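Importin-95 (Chaetomium thermophilum, PDB 4XRI) probably serves as a flexible HEAT-repeat receptor of the importin-beta family that carries protein cargo into the nucleus and binds a small GTPase. Local coordinates at residues Ala184-Thr187 and Ala188-Gly192; Thr457-Glu460 and Pro461-Ser465; Val571-Glu574 and Asp575-Leu579; Ser676-Thr679 and Arg680-Glu684; Leu733-Val736 and Ala737-Gln741. The protein carries 2 engineered substitutions. All coordinates share one frame; numbering follows the deposited sequence.

Contact 1. Residues Ala184-Thr187 and Ala188-Gly192; sequences AILT and AVVQG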
loop_
_atom_site.group_PDB
_atom_site.type_symbol
_atom_site.label_atom_id
_atom_site.label_comp_id
_atom_site.label_asym_id
_atom_site.label_seq_id
_atom_site.Cartn_x
_atom_site.Cartn_y
_atom_site.Cartn_z
ATOM N N ALA A 184 26.936 -27.838 -6.811
ATOM C CA ALA A 184 26.284 -29.104 -7.124
ATOM C C ALA A 184 24.811 -28.882 -7.451
ATOM O O ALA A 184 24.278 -29.462 -8.399
ATOM C CB ALA A 184 26.428 -30.080 -5.968
ATOM N N ILE A 185 24.164 -28.037 -6.657
ATOM C CA ILE A 185 22.763 -27.696 -6.866
ATOM C C ILE A 185 22.571 -26.929 -8.170
ATOM O O ILE A 185 21.688 -27.250 -8.968
ATOM C CB ILE A 185 22.217 -26.864 -5.696
ATOM C CG1 ILE A 185 22.135 -27.722 -4.433
ATOM C CG2 ILE A 185 20.851 -26.295 -6.038
ATOM C CD1 ILE A 185 21.796 -26.932 -3.188
ATOM N N LEU A 186 23.409 -25.920 -8.384
ATOM C CA LEU A 186 23.338 -25.101 -9.588
ATOM C C LEU A 186 23.559 -25.940 -10.842
ATOM O O LEU A 186 22.869 -25.767 -11.847
ATOM C CB LEU A 186 24.363 -23.968 -9.532
ATOM C CG LEU A 186 24.423 -23.080 -10.777
ATOM C CD1 LEU A 186 23.076 -22.412 -11.016
ATOM C CD2 LEU A 186 25.531 -22.042 -10.654
ATOM N N THR A 187 24.523 -26.850 -10.772
ATOM C CA THR A 187 24.823 -27.730 -11.894
ATOM C C THR A 187 23.623 -28.615 -12.215
ATOM O O THR A 187 23.278 -28.814 -13.380
ATOM C CB THR A 187 26.053 -28.614 -11.607
ATOM O OG1 THR A 187 27.221 -27.790 -11.500
ATOM C CG2 THR A 187 26.263 -29.623 -12.722
ATOM N N ALA A 188 22.978 -29.124 -11.170
ATOM C CA ALA A 188 21.845 -30.029 -11.329
ATOM C C ALA A 188 20.655 -29.343 -11.998
ATOM O O ALA A 188 20.027 -29.915 -12.891
ATOM C CB ALA A 188 21.429 -30.599 -9.979
ATOM N N VAL A 189 20.346 -28.120 -11.574
ATOM C CA VAL A 189 19.174 -27.424 -12.099
ATOM C C VAL A 189 19.422 -26.885 -13.509
ATOM O O VAL A 189 18.517 -26.889 -14.345
ATOM C CB VAL A 189 18.729 -26.266 -11.167
ATOM C CG1 VAL A 189 18.489 -26.793 -9.757
ATOM C CG2 VAL A 189 19.739 -25.136 -11.149
ATOM N N VAL A 190 20.646 -26.442 -13.781
ATOM C CA VAL A 190 20.975 -25.893 -15.091
ATOM C C VAL A 190 21.037 -27.010 -16.124
ATOM O O VAL A 190 20.496 -26.881 -17.228
ATOM C CB VAL A 190 22.317 -25.132 -15.081
ATOM C CG1 VAL A 190 22.799 -24.872 -16.505
ATOM C CG2 VAL A 190 22.176 -23.826 -14.321
ATOM N N GLN A 191 21.693 -28.107 -15.762
ATOM C CA GLN A 191 21.789 -29.254 -16.659
ATOM C C GLN A 191 20.418 -29.859 -16.922
ATOM O O GLN A 191 20.160 -30.392 -17.999
ATOM C CB GLN A 191 22.726 -30.317 -16.088
ATOM C CG GLN A 191 24.197 -29.951 -16.189
ATOM C CD GLN A 191 25.117 -31.071 -15.742
ATOM O OE1 GLN A 191 24.673 -32.073 -15.179
ATOM N NE2 GLN A 191 26.412 -30.906 -15.994
ATOM N N GLY A 192 19.533 -29.765 -15.938
ATOM C CA GLY A 192 18.187 -30.275 -16.097
ATOM C C GLY A 192 17.370 -29.412 -17.038
ATOM O O GLY A 192 16.422 -29.884 -17.657
#

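Contact 2. Residues Thr457-Glu460 and Pro461-Ser465; sequences THLE and PLIRS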
loop_
_atom_site.group_PDB
_atom_site.type_symbol
_atom_site.label_atom_id
_atom_site.label_comp_id
_atom_site.label_asym_id
_atom_site.label_seq_id
_atom_site.Cartn_x
_atom_site.Cartn_y
_atom_site.Cartn_z
ATOM N N THR A 457 -12.035 27.681 -24.148
ATOM C CA THR A 457 -12.245 26.886 -25.351
ATOM C C THR A 457 -12.780 25.483 -25.064
ATOM O O THR A 457 -13.768 25.056 -25.663
ATOM C CB THR A 457 -10.941 26.753 -26.162
ATOM O OG1 THR A 457 -10.313 28.036 -26.278
ATOM C CG2 THR A 457 -11.232 26.205 -27.550
ATOM N N HIS A 458 -12.132 24.772 -24.146
ATOM C CA HIS A 458 -12.386 23.341 -23.984
ATOM C C HIS A 458 -13.127 22.939 -22.708
ATOM O O HIS A 458 -13.726 21.866 -22.657
ATOM C CB HIS A 458 -11.062 22.575 -24.039
ATOM C CG HIS A 458 -10.391 22.619 -25.371
ATOM N ND1 HIS A 458 -11.046 22.309 -26.552
ATOM C CD2 HIS A 458 -9.120 22.920 -25.731
ATOM C CE1 HIS A 458 -10.215 22.425 -27.563
ATOM N NE2 HIS A 458 -9.030 22.797 -27.090
ATOM N N LEU A 459 -13.087 23.791 -21.689
ATOM C CA LEU A 459 -13.604 23.439 -20.365
ATOM C C LEU A 459 -15.080 23.044 -20.374
ATOM O O LEU A 459 -15.443 21.983 -19.870
ATOM C CB LEU A 459 -13.395 24.599 -19.389
ATOM C CG LEU A 459 -13.565 24.336 -17.891
ATOM C CD1 LEU A 459 -12.562 25.162 -17.105
ATOM C CD2 LEU A 459 -14.980 24.653 -17.433
ATOM N N GLU A 460 -15.926 23.895 -20.946
ATOM C CA GLU A 460 -17.366 23.645 -20.946
ATOM C C GLU A 460 -17.754 22.379 -21.722
ATOM O O GLU A 460 -18.527 21.569 -21.211
ATOM C CB GLU A 460 -18.124 24.856 -21.504
ATOM C CG GLU A 460 -19.624 24.873 -21.193
ATOM C CD GLU A 460 -20.440 23.987 -22.120
ATOM O OE1 GLU A 460 -19.998 23.744 -23.263
ATOM O OE2 GLU A 460 -21.526 23.530 -21.703
ATOM N N PRO A 461 -17.238 22.199 -22.961
ATOM C CA PRO A 461 -17.597 20.948 -23.640
ATOM C C PRO A 461 -17.083 19.717 -22.906
ATOM O O PRO A 461 -17.786 18.709 -22.831
ATOM C CB PRO A 461 -16.919 21.083 -25.011
ATOM C CG PRO A 461 -16.774 22.544 -25.214
ATOM C CD PRO A 461 -16.476 23.090 -23.856
ATOM N N LEU A 462 -15.867 19.807 -22.379
ATOM C CA LEU A 462 -15.272 18.717 -21.616
ATOM C C LEU A 462 -16.174 18.308 -20.460
ATOM O O LEU A 462 -16.549 17.143 -20.343
ATOM C CB LEU A 462 -13.892 19.120 -21.092
ATOM C CG LEU A 462 -13.166 18.106 -20.205
ATOM C CD1 LEU A 462 -13.008 16.783 -20.925
ATOM C CD2 LEU A 462 -11.814 18.650 -19.775
ATOM N N ILE A 463 -16.531 19.279 -19.625
ATOM C CA ILE A 463 -17.408 19.036 -18.485
ATOM C C ILE A 463 -18.760 18.482 -18.934
ATOM O O ILE A 463 -19.296 17.554 -18.325
ATOM C CB ILE A 463 -17.619 20.331 -17.653
ATOM C CG1 ILE A 463 -16.619 20.391 -16.496
ATOM C CG2 ILE A 463 -19.030 20.414 -17.098
ATOM C CD1 ILE A 463 -15.289 20.999 -16.860
ATOM N N ARG A 464 -19.298 19.041 -20.014
ATOM C CA ARG A 464 -20.616 18.650 -20.498
ATOM C C ARG A 464 -20.632 17.194 -20.956
ATOM O O ARG A 464 -21.582 16.458 -20.679
ATOM C CB ARG A 464 -21.060 19.568 -21.639
ATOM C CG ARG A 464 -22.552 19.528 -21.929
ATOM C CD ARG A 464 -22.948 20.621 -22.907
ATOM N NE ARG A 464 -22.296 20.456 -24.203
ATOM C CZ ARG A 464 -22.236 21.402 -25.135
ATOM N NH1 ARG A 464 -21.624 21.164 -26.287
ATOM N NH2 ARG A 464 -22.781 22.590 -24.911
ATOM N N SER A 465 -19.573 16.785 -21.648
ATOM C CA SER A 465 -19.463 15.421 -22.157
ATOM C C SER A 465 -19.298 14.415 -21.023
ATOM O O SER A 465 -19.864 13.323 -21.057
ATOM C CB SER A 465 -18.288 15.306 -23.129
ATOM O OG SER A 465 -17.051 15.470 -22.458
#

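Contact 3. Residues Val571-Glu574 and Asp575-Leu579; sequences VSVE and DKLIL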
loop_
_atom_site.group_PDB
_atom_site.type_symbol
_atom_site.label_atom_id
_atom_site.label_comp_id
_atom_site.label_asym_id
_atom_site.label_seq_id
_atom_site.Cartn_x
_atom_site.Cartn_y
_atom_site.Cartn_z
ATOM N N VAL A 571 -32.993 -5.175 6.047
ATOM C CA VAL A 571 -33.252 -6.587 6.307
ATOM C C VAL A 571 -32.022 -7.420 5.972
ATOM O O VAL A 571 -31.500 -8.149 6.822
ATOM C CB VAL A 571 -34.445 -7.105 5.487
ATOM C CG1 VAL A 571 -34.633 -8.603 5.695
ATOM C CG2 VAL A 571 -35.714 -6.348 5.846
ATOM N N SER A 572 -31.571 -7.314 4.727
ATOM C CA SER A 572 -30.416 -8.067 4.258
ATOM C C SER A 572 -29.111 -7.340 4.553
ATOM O O SER A 572 -29.117 -6.146 4.875
ATOM C CB SER A 572 -30.537 -8.336 2.758
ATOM O OG SER A 572 -30.451 -7.129 2.004
ATOM N N VAL A 573 -28.001 -8.072 4.469
ATOM C CA VAL A 573 -26.679 -7.487 4.645
ATOM C C VAL A 573 -26.407 -6.484 3.526
ATOM O O VAL A 573 -25.727 -5.471 3.735
ATOM C CB VAL A 573 -25.581 -8.576 4.676
ATOM C CG1 VAL A 573 -24.184 -7.953 4.691
ATOM C CG2 VAL A 573 -25.764 -9.474 5.895
ATOM N N GLU A 574 -26.956 -6.759 2.345
ATOM C CA GLU A 574 -26.837 -5.836 1.225
ATOM C C GLU A 574 -27.518 -4.508 1.529
ATOM O O GLU A 574 -26.965 -3.449 1.248
ATOM C CB GLU A 574 -27.435 -6.430 -0.045
ATOM C CG GLU A 574 -27.222 -5.543 -1.265
ATOM C CD GLU A 574 -28.266 -5.741 -2.345
ATOM O OE1 GLU A 574 -29.363 -6.241 -2.027
ATOM O OE2 GLU A 574 -27.983 -5.397 -3.512
ATOM N N ASP A 575 -28.725 -4.576 2.086
ATOM C CA ASP A 575 -29.444 -3.385 2.535
ATOM C C ASP A 575 -28.558 -2.548 3.443
ATOM O O ASP A 575 -28.431 -1.338 3.271
ATOM C CB ASP A 575 -30.730 -3.759 3.281
ATOM C CG ASP A 575 -31.794 -4.333 2.369
ATOM O OD1 ASP A 575 -32.707 -5.011 2.885
ATOM O OD2 ASP A 575 -31.724 -4.102 1.144
ATOM N N LYS A 576 -27.948 -3.227 4.409
ATOM C CA LYS A 576 -27.060 -2.611 5.385
ATOM C C LYS A 576 -25.871 -1.916 4.727
ATOM O O LYS A 576 -25.567 -0.765 5.036
ATOM C CB LYS A 576 -26.584 -3.678 6.371
ATOM C CG LYS A 576 -25.584 -3.224 7.409
ATOM C CD LYS A 576 -25.330 -4.356 8.395
ATOM C CE LYS A 576 -24.001 -4.204 9.111
ATOM N NZ LYS A 576 -23.963 -2.989 9.970
ATOM N N LEU A 577 -25.211 -2.618 3.810
ATOM C CA LEU A 577 -24.063 -2.068 3.092
ATOM C C LEU A 577 -24.434 -0.848 2.255
ATOM O O LEU A 577 -23.722 0.156 2.259
ATOM C CB LEU A 577 -23.433 -3.136 2.193
ATOM C CG LEU A 577 -22.201 -3.864 2.736
ATOM C CD1 LEU A 577 -21.023 -2.907 2.843
ATOM C CD2 LEU A 577 -22.500 -4.510 4.079
ATOM N N ILE A 578 -25.549 -0.943 1.540
ATOM C CA ILE A 578 -26.017 0.153 0.698
ATOM C C ILE A 578 -26.344 1.391 1.533
ATOM O O ILE A 578 -26.003 2.515 1.162
ATOM C CB ILE A 578 -27.257 -0.261 -0.117
ATOM C CG1 ILE A 578 -26.863 -1.292 -1.176
ATOM C CG2 ILE A 578 -27.900 0.949 -0.778
ATOM C CD1 ILE A 578 -28.020 -1.749 -2.041
ATOM N N LEU A 579 -26.992 1.170 2.670
ATOM C CA LEU A 579 -27.349 2.253 3.579
ATOM C C LEU A 579 -26.097 2.912 4.154
ATOM O O LEU A 579 -26.033 4.136 4.287
ATOM C CB LEU A 579 -28.246 1.723 4.705
ATOM C CG LEU A 579 -28.900 2.682 5.707
ATOM C CD1 LEU A 579 -27.998 2.954 6.902
ATOM C CD2 LEU A 579 -29.311 3.981 5.025
HETATM O O HOH W 1 -31.457 -7.155 -0.449
#

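Contact 4. Residues Ser676-Thr679 and Arg680-Glu684; sequences SDVT and RSLGE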
loop_
_atom_site.group_PDB
_atom_site.type_symbol
_atom_site.label_atom_id
_atom_site.label_comp_id
_atom_site.label_asym_id
_atom_site.label_seq_id
_atom_site.Cartn_x
_atom_site.Cartn_y
_atom_site.Cartn_z
ATOM N N SER A 676 -8.015 16.016 20.055
ATOM C CA SER A 676 -7.091 17.054 19.611
ATOM C C SER A 676 -7.848 18.201 18.955
ATOM O O SER A 676 -7.595 19.370 19.246
ATOM C CB SER A 676 -6.057 16.485 18.637
ATOM O OG SER A 676 -5.041 15.784 19.331
ATOM N N ASP A 677 -8.781 17.854 18.072
ATOM C CA ASP A 677 -9.612 18.842 17.393
ATOM C C ASP A 677 -10.386 19.705 18.383
ATOM O O ASP A 677 -10.362 20.932 18.299
ATOM C CB ASP A 677 -10.589 18.155 16.435
ATOM C CG ASP A 677 -9.893 17.502 15.265
ATOM O OD1 ASP A 677 -8.867 18.047 14.809
ATOM O OD2 ASP A 677 -10.372 16.445 14.800
ATOM N N VAL A 678 -11.068 19.051 19.317
ATOM C CA VAL A 678 -11.925 19.738 20.275
ATOM C C VAL A 678 -11.142 20.664 21.210
ATOM O O VAL A 678 -11.569 21.788 21.475
ATOM C CB VAL A 678 -12.731 18.721 21.113
ATOM C CG1 VAL A 678 -13.340 19.382 22.339
ATOM C CG2 VAL A 678 -13.818 18.078 20.258
ATOM N N THR A 679 -9.998 20.196 21.701
ATOM C CA THR A 679 -9.193 20.990 22.625
ATOM C C THR A 679 -8.547 22.180 21.923
ATOM O O THR A 679 -8.401 23.254 22.509
ATOM C CB THR A 679 -8.093 20.144 23.295
ATOM O OG1 THR A 679 -7.280 19.523 22.291
ATOM C CG2 THR A 679 -8.713 19.072 24.173
ATOM N N ARG A 680 -8.164 21.989 20.667
ATOM C CA ARG A 680 -7.554 23.061 19.892
ATOM C C ARG A 680 -8.599 24.075 19.436
ATOM O O ARG A 680 -8.333 25.278 19.396
ATOM C CB ARG A 680 -6.807 22.491 18.683
ATOM C CG ARG A 680 -5.537 21.737 19.049
ATOM C CD ARG A 680 -4.930 21.020 17.852
ATOM N NE ARG A 680 -4.439 21.948 16.835
ATOM C CZ ARG A 680 -3.263 22.566 16.893
ATOM N NH1 ARG A 680 -2.455 22.362 17.924
ATOM N NH2 ARG A 680 -2.899 23.393 15.923
ATOM N N SER A 681 -9.789 23.586 19.101
ATOM C CA SER A 681 -10.851 24.446 18.588
ATOM C C SER A 681 -11.573 25.205 19.697
ATOM O O SER A 681 -11.955 26.361 19.518
ATOM C CB SER A 681 -11.863 23.624 17.785
ATOM O OG SER A 681 -11.255 23.038 16.646
ATOM N N LEU A 682 -11.767 24.552 20.838
ATOM C CA LEU A 682 -12.500 25.156 21.945
ATOM C C LEU A 682 -11.565 25.855 22.922
ATOM O O LEU A 682 -11.982 26.743 23.664
ATOM C CB LEU A 682 -13.331 24.102 22.684
ATOM C CG LEU A 682 -14.728 23.758 22.156
ATOM C CD1 LEU A 682 -14.695 23.317 20.703
ATOM C CD2 LEU A 682 -15.358 22.677 23.026
ATOM N N GLY A 683 -10.301 25.447 22.919
ATOM C CA GLY A 683 -9.314 26.008 23.822
ATOM C C GLY A 683 -9.650 25.733 25.274
ATOM O O GLY A 683 -10.032 24.619 25.633
ATOM N N GLU A 684 -9.526 26.763 26.105
ATOM C CA GLU A 684 -9.773 26.650 27.539
ATOM C C GLU A 684 -11.218 26.271 27.852
ATOM O O GLU A 684 -11.530 25.825 28.955
ATOM C CB GLU A 684 -9.414 27.964 28.230
ATOM C CG GLU A 684 -8.014 28.457 27.902
ATOM C CD GLU A 684 -7.691 29.781 28.562
ATOM O OE1 GLU A 684 -8.605 30.390 29.155
ATOM O OE2 GLU A 684 -6.520 30.212 28.488
#

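Contact 5. Residues Leu733-Val736 and Ala737-Gln741; sequences LTIV and AQVLQ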
loop_
_atom_site.group_PDB
_atom_site.type_symbol
_atom_site.label_atom_id
_atom_site.label_comp_id
_atom_site.label_asym_id
_atom_site.label_seq_id
_atom_site.Cartn_x
_atom_site.Cartn_y
_atom_site.Cartn_z
ATOM N N LEU A 733 1.245 16.128 35.266
ATOM C CA LEU A 733 2.644 16.254 34.865
ATOM C C LEU A 733 3.502 15.065 35.285
ATOM O O LEU A 733 4.289 14.559 34.489
ATOM C CB LEU A 733 3.253 17.537 35.432
ATOM C CG LEU A 733 4.710 17.765 35.025
ATOM C CD1 LEU A 733 4.847 17.755 33.506
ATOM C CD2 LEU A 733 5.244 19.064 35.606
ATOM N N THR A 734 3.351 14.622 36.530
ATOM C CA THR A 734 4.139 13.501 37.033
ATOM C C THR A 734 3.949 12.252 36.174
ATOM O O THR A 734 4.921 11.634 35.736
ATOM C CB THR A 734 3.780 13.161 38.490
ATOM O OG1 THR A 734 4.100 14.275 39.331
ATOM C CG2 THR A 734 4.562 11.942 38.955
ATOM N N ILE A 735 2.692 11.895 35.939
ATOM C CA ILE A 735 2.355 10.720 35.143
ATOM C C ILE A 735 2.795 10.854 33.687
ATOM O O ILE A 735 3.441 9.964 33.140
ATOM C CB ILE A 735 0.840 10.446 35.174
ATOM C CG1 ILE A 735 0.413 9.963 36.560
ATOM C CG2 ILE A 735 0.466 9.419 34.115
ATOM C CD1 ILE A 735 -1.088 9.851 36.712
ATOM N N VAL A 736 2.442 11.972 33.061
ATOM C CA VAL A 736 2.710 12.173 31.639
ATOM C C VAL A 736 4.207 12.246 31.338
ATOM O O VAL A 736 4.677 11.678 30.348
ATOM C CB VAL A 736 2.019 13.453 31.121
ATOM C CG1 VAL A 736 2.470 13.781 29.709
ATOM C CG2 VAL A 736 0.505 13.294 31.173
ATOM N N ALA A 737 4.950 12.939 32.196
ATOM C CA ALA A 737 6.402 13.023 32.049
ATOM C C ALA A 737 7.022 11.634 32.119
ATOM O O ALA A 737 7.949 11.311 31.379
ATOM C CB ALA A 737 7.001 13.926 33.119
ATOM N N GLN A 738 6.483 10.822 33.020
ATOM C CA GLN A 738 6.874 9.428 33.172
ATOM C C GLN A 738 6.678 8.665 31.861
ATOM O O GLN A 738 7.563 7.937 31.417
ATOM C CB GLN A 738 6.062 8.789 34.303
ATOM C CG GLN A 738 6.375 7.343 34.601
ATOM C CD GLN A 738 5.672 6.858 35.862
ATOM O OE1 GLN A 738 5.859 7.415 36.946
ATOM N NE2 GLN A 738 4.853 5.827 35.722
ATOM N N VAL A 739 5.514 8.851 31.251
ATOM C CA VAL A 739 5.179 8.209 29.985
ATOM C C VAL A 739 6.076 8.703 28.851
ATOM O O VAL A 739 6.582 7.908 28.054
ATOM C CB VAL A 739 3.707 8.459 29.610
ATOM C CG1 VAL A 739 3.416 7.928 28.216
ATOM C CG2 VAL A 739 2.785 7.831 30.642
ATOM N N LEU A 740 6.270 10.017 28.790
ATOM C CA LEU A 740 7.105 10.625 27.757
ATOM C C LEU A 740 8.539 10.110 27.804
ATOM O O LEU A 740 9.149 9.850 26.767
ATOM C CB LEU A 740 7.100 12.150 27.893
ATOM C CG LEU A 740 5.781 12.894 27.663
ATOM C CD1 LEU A 740 5.900 14.376 27.974
ATOM C CD2 LEU A 740 5.315 12.678 26.233
ATOM N N GLN A 741 9.069 9.967 29.014
ATOM C CA GLN A 741 10.435 9.492 29.204
ATOM C C GLN A 741 10.584 8.039 28.766
ATOM O O GLN A 741 11.584 7.668 28.153
ATOM C CB GLN A 741 10.859 9.648 30.667
ATOM C CG GLN A 741 11.105 11.089 31.078
ATOM C CD GLN A 741 11.345 11.247 32.569
ATOM O OE1 GLN A 741 10.773 10.524 33.386
ATOM N NE2 GLN A 741 12.204 12.194 32.931
#

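Contact 1. Residues Ala184-Thr187 and Ala188-Gly192
Four successive backbone bonds tie Ala184-Thr187 to Ala188-Gly192 within helix 182-193, each amide from Ala188 to Gln191 donating to the carbonyl four residues earlier, as in any regular alpha-helix; the last of them, Gln191 N to Thr187 O, spans 2.9 Å. On this frame the side chains pair at the same spacing, and the pairs differ with the face they occupy. Leu186 and Val190 run side by side, pointing the same way, with the leucine's CD1 3.7 Å from Val190 CG2. The leucine CG stands opposite its own backbone nitrogen (chi1 177°), which, with chi2 near 60°, brings CD1 to its partner. Val190 CG2 also sits 3.2 Å from Leu186 O, packed against the backbone turn. Ile185 and Val189 meet more loosely, Ile185 CG2 lying 4.4 Å from Val189 CG1. Both pairs face neighbouring helices of this HEAT-repeat solenoid: Leu186 and Val190 press on helix 224-238, Ile185 and Val189 on helix 153-168. On another side of the helix, Thr187 and Gln191 also lie alongside each other, but here a methyl meets an amide, Thr187 CG2 resting 3.5 Å from Gln191 NE2. The threonine hydroxyl turns back to the carbonyl of Asn183 in the preceding turn. The result is an amphipathic surface: branched aliphatic groups face the neighbouring helices, while the threonine returns its polar group to its own backbone and offers the exposed glutamine only a methyl, a contact of van der Waals character.

Contact 2. Residues Thr457-Glu460 and Pro461-Ser465
Glu460 and Arg464 approach one turn apart with their flat ends strongly turned against each other, the carboxylate and guanidinium planes lying 73° apart. Glu460 OE1 stands over one face of the guanidinium, toward its rim, at 3.4 Å from Arg464 NH2. No N-H points at the oxygen, so the salt bridge works through charge alone. A bend at chi2 (-80°) brings the carboxylate round toward the arginine, leaving OE2 of Glu460 3.5 Å from Arg464 CD, beside the aliphatic part of that side chain. Leu459 and Ile463 have a simpler relation: they lie alongside each other and point the same way, Leu459 CD2 meeting Ile463 CD1 at 3.7 Å. Both are buried in the HEAT-repeat array, Leu459 against Phe491 and Leu502, Ile463 against Leu502 and Ile487 of helix 477-490. Pro461, next in the chain after Glu460, has no N-H to give to the preceding turn; its CD lies 3.2 Å from His458 O, and helix 455-472 is kinked here after a wider pi-type turn. Regular bonding resumes at once, Ile463 N reaching Leu459 O at 2.9 Å. Were Glu460 cut back to an alanine, the guanidinium of Arg464 would probably lose this neighbouring negative charge and be freer to swing. The chemistry thus divides by face: aliphatic contact secures the buried side, and an undirected electrostatic attraction, probably tolerant of side-chain motion, spans the outer one.

Contact 3. Residues Val571-Glu574 and Asp575-Leu579
Asp575 and Ser572 form a capping box at the start of helix 573-597, each side chain serving the other residue's backbone amide. Followed outward, the aspartate begins with CB, 3.3 Å from Ser572 O. Its CG lies opposite the carbonyl carbon of Asp575 (chi1 -70°), turning the carboxylate back toward the incoming chain, where CG comes to 3.1 Å from Ser572 OG. At the tip, OD1 takes two backbone donors. Val571 N reaches it at 3.2 Å on the anti lone pair, whereas Ser572 N arrives from above the carboxylate plane, 47° out of it. The reciprocal half of the box is the bond from Asp575 N to Ser572 OG, 3.1 Å long and fairly straight at 163°. The amides of Val571 and Ser572, before the helix, and that of Asp575, in its first turn, thereby gain acceptors, and the negative carboxylate probably also interacts favourably with the positive end of the helix dipole. With an alanine here, Val571 N and Ser572 N would probably be left without this acceptor, and the incoming chain would be less firmly set. Beyond the box, Val573 and Leu577 run side by side on the protein surface, Val573 CG1 lying 3.9 Å from Leu577 CD2, while the amine of Lys576 pairs with Glu580. A water 2.7 Å from Ser572 OG donates to Glu574 OE1 at 2.8 Å and, only weakly, to Asp575 OD2.

Contact 4. Residues Ser676-Thr679 and Arg680-Glu684
The C-terminal end of helix 665-682, in the HEAT-repeat solenoid, is where Ser676-Thr679 meets Arg680-Glu684, and the helix closes at Gly683, the first residue to leave helical geometry, with a positive phi of 63°. The last regular amide bond joins Leu682 N to Val678 O at 2.8 Å; the next, from Gly683 N to Thr679 O, is weak and well bent. On the buried side Val678 and Leu682 lie alongside each other, Val678 CG1 being 3.9 Å from Leu682 CD2, and both lean on Met648 of helix 648-660. Arg680 lays its aliphatic chain across the preceding turn, with CG 3.1 Å from Ser676 O, before its guanidinium departs to a salt bridge with Asp720. That aspartate also binds the hydroxyl of Ser676, so both residues tie this helix to helix 711-725. Asp677 instead turns its carboxylate to Ser634. The backbone carbonyl of Asp677 is gripped twice by one residue: Ser681 N donates at 2.8 Å, and the serine hydroxyl, set opposite its own carbonyl carbon (chi1 -63°), donates at the same length from the other face of the plane, with Ser681 OG 36° out of it.

Contact 5. Residues Leu733-Val736 and Ala737-Gln741
Leu733 opens the segment by touching Ala737 one turn ahead, its CD1 4.4 Å from Ala737 CB, while its carbonyl takes the amide of Ala737 at 2.9 Å. The alanine methyl nestles close to that same carbonyl, with CB 3.1 Å from Leu733 O, and both residues rest on Tyr790. Thr734 follows on the outer surface and contributes mainly its backbone, accepting from Gln738 N. Ile735 comes next. Its CG2 only just meets Val739 CG2, at 4.5 Å, although the valine methyl sits nearer the backbone, 3.3 Å from Ile735 O. Helix 730-743 is one element of the stacked helices that make up the HEAT-repeat solenoid, and helix 690-701 touches this face, Ile735 meeting Leu698 and Val739 meeting Leu701. Val736 lies deeper. It runs side by side with Leu740, both pointing the same way, Val736 CG1 being 3.9 Å from Leu740 CD1. The valine's CG1 lies opposite its backbone nitrogen (chi1 171°), on the side of Leu740. Leu740 CG in turn packs 3.1 Å from Val736 O, the carbonyl that receives Leu740 N, and both side chains press on Ile774 of helix 754-780.

All five contacts are local, within or at the end of five separate helices, and none touches another; even contacts 4 and 5, the nearest pair, have centres about 22 Å apart. They are linked through shared neighbours: helix 711-725 packs against both contact 4 and contact 5. Contact 1 is the most buried, contacts 2, 4 and 5 are partly buried, and contact 3 lies on the surface. Aliphatic pairs recur throughout, and in contacts 1 and 5 they dominate. Polar chemistry gathers at helix ends and outer faces: a capping box starts the helix of contact 3, a carbonyl that accepts two hydrogen bonds lies near the end of that of contact 4, and contact 2 adds a salt bridge beside a proline kink.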